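Local coordinates for protein ammonium transporter (Kuenenia stuttgartiensis, PDB 6EU6) that probably senses ammonium at the membrane and passes the signal on to a histidine kinase, as a trimer with an ammonium-transporter fold, at residues Val170-Ile173 against Gly174-Ala178. Sequence-based numbering, arbitrary orientation.
Sequences VHSI and GGWFA
S172 and W176, one helical turn apart on helix 167-185, make the side-chain contact here. With CG anti to its own carbonyl carbon (chi1 -58°) and the ring turned by chi2 of 140°, the pyrrole side of W176 leans back over S172, whose carbonyl oxygen lies over one ring face, 3.1 Å from W176 CD1. Beside it, S172 CB comes 3.6 Å from W176 NE1; the small serine lets the broad ring settle there, and its OG turns elsewhere, to the carbonyl oxygen of G327.

The backbone bonds are successive i to i+4 links. W176 N reaches S172 O at 2.8 Å and nearly straight (166°), G174 N bonds V170 O at 3.0 Å, G175 N bonds H171 O, and F177 N closes a longer one of 3.2 Å on I173 O, which also accepts a bond from S371 OG. G174 and G175 add no side chain to the turn.

H171 turns away from the turn, V170 CG1 above the centre of its imidazole, and its ND1 bonds H326 ND1, a histidine pair like the twin histidines of Amt pores. The backbone ladder thus fixes the turn, while H171 ND1 and S172 OG tie it to helix 322-340.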
loop_
_atom_site.group_PDB
_atom_site.type_symbol
_atom_site.label_atom_id
_atom_site.label_comp_id
_atom_site.label_asym_id
_atom_site.label_seq_id
_atom_site.Cartn_x
_atom_site.Cartn_y
_atom_site.Cartn_z
ATOM N N VAL A 170 6.832 20.442 8.433
ATOM C CA VAL A 170 7.424 19.317 7.730
ATOM C C VAL A 170 8.051 19.742 6.392
ATOM O O VAL A 170 9.232 19.552 6.143
ATOM C CB VAL A 170 6.385 18.191 7.569
ATOM C CG1 VAL A 170 6.958 17.024 6.733
ATOM C CG2 VAL A 170 6.021 17.643 8.974
ATOM N N HIS A 171 7.241 20.274 5.484
ATOM C CA HIS A 171 7.606 20.320 4.117
ATOM C C HIS A 171 8.562 21.471 3.830
ATOM O O HIS A 171 9.608 21.282 3.252
ATOM C CB HIS A 171 6.294 20.362 3.327
ATOM C CG HIS A 171 5.587 19.036 3.384
ATOM N ND1 HIS A 171 6.094 17.896 2.806
ATOM C CD2 HIS A 171 4.419 18.680 3.953
ATOM C CE1 HIS A 171 5.271 16.894 3.015
ATOM N NE2 HIS A 171 4.269 17.332 3.747
ATOM N N SER A 172 8.206 22.697 4.193
ATOM C CA SER A 172 9.176 23.819 3.953
ATOM C C SER A 172 10.456 23.631 4.718
ATOM O O SER A 172 11.577 23.808 4.171
ATOM C CB SER A 172 8.558 25.185 4.204
ATOM O OG SER A 172 7.534 25.393 3.252
ATOM N N ILE A 173 10.345 23.210 5.963
ATOM C CA ILE A 173 11.557 22.964 6.739
ATOM C C ILE A 173 12.479 21.966 6.066
ATOM O O ILE A 173 13.679 22.201 5.918
ATOM C CB ILE A 173 11.167 22.484 8.154
ATOM C CG1 ILE A 173 10.614 23.687 8.954
ATOM C CG2 ILE A 173 12.363 21.847 8.880
ATOM C CD1 ILE A 173 11.680 24.673 9.487
ATOM N N GLY A 174 11.940 20.806 5.686
ATOM C CA GLY A 174 12.729 19.842 4.954
ATOM C C GLY A 174 13.215 20.343 3.604
ATOM O O GLY A 174 14.347 20.048 3.219
ATOM N N GLY A 175 12.381 21.131 2.901
ATOM C CA GLY A 175 12.706 21.600 1.566
ATOM C C GLY A 175 13.861 22.649 1.598
ATOM O O GLY A 175 14.721 22.620 0.734
ATOM N N TRP A 176 13.867 23.553 2.584
ATOM C CA TRP A 176 14.942 24.561 2.720
ATOM C C TRP A 176 16.271 23.932 3.163
ATOM O O TRP A 176 17.359 24.328 2.708
ATOM C CB TRP A 176 14.518 25.705 3.684
ATOM C CG TRP A 176 13.281 26.433 3.274
ATOM C CD1 TRP A 176 12.282 26.856 4.103
ATOM C CD2 TRP A 176 12.859 26.784 1.949
ATOM N NE1 TRP A 176 11.293 27.437 3.386
ATOM C CE2 TRP A 176 11.623 27.456 2.076
ATOM C CE3 TRP A 176 13.433 26.687 0.679
ATOM C CZ2 TRP A 176 10.923 27.931 0.996
ATOM C CZ3 TRP A 176 12.739 27.193 -0.394
ATOM C CH2 TRP A 176 11.497 27.786 -0.227
ATOM N N PHE A 177 16.199 22.899 3.998
ATOM C CA PHE A 177 17.373 22.116 4.314
ATOM C C PHE A 177 17.927 21.428 3.081
ATOM O O PHE A 177 19.129 21.484 2.817
ATOM C CB PHE A 177 17.030 21.096 5.390
ATOM C CG PHE A 177 18.228 20.378 5.953
ATOM C CD1 PHE A 177 19.216 21.063 6.657
ATOM C CD2 PHE A 177 18.384 18.995 5.762
ATOM C CE1 PHE A 177 20.346 20.390 7.154
ATOM C CE2 PHE A 177 19.478 18.328 6.291
ATOM C CZ PHE A 177 20.480 19.037 6.966
ATOM N N ALA A 178 17.042 20.828 2.288
ATOM C CA ALA A 178 17.420 20.237 1.047
ATOM C C ALA A 178 18.043 21.339 0.158
ATOM O O ALA A 178 18.978 21.071 -0.574
ATOM C CB ALA A 178 16.200 19.645 0.331
#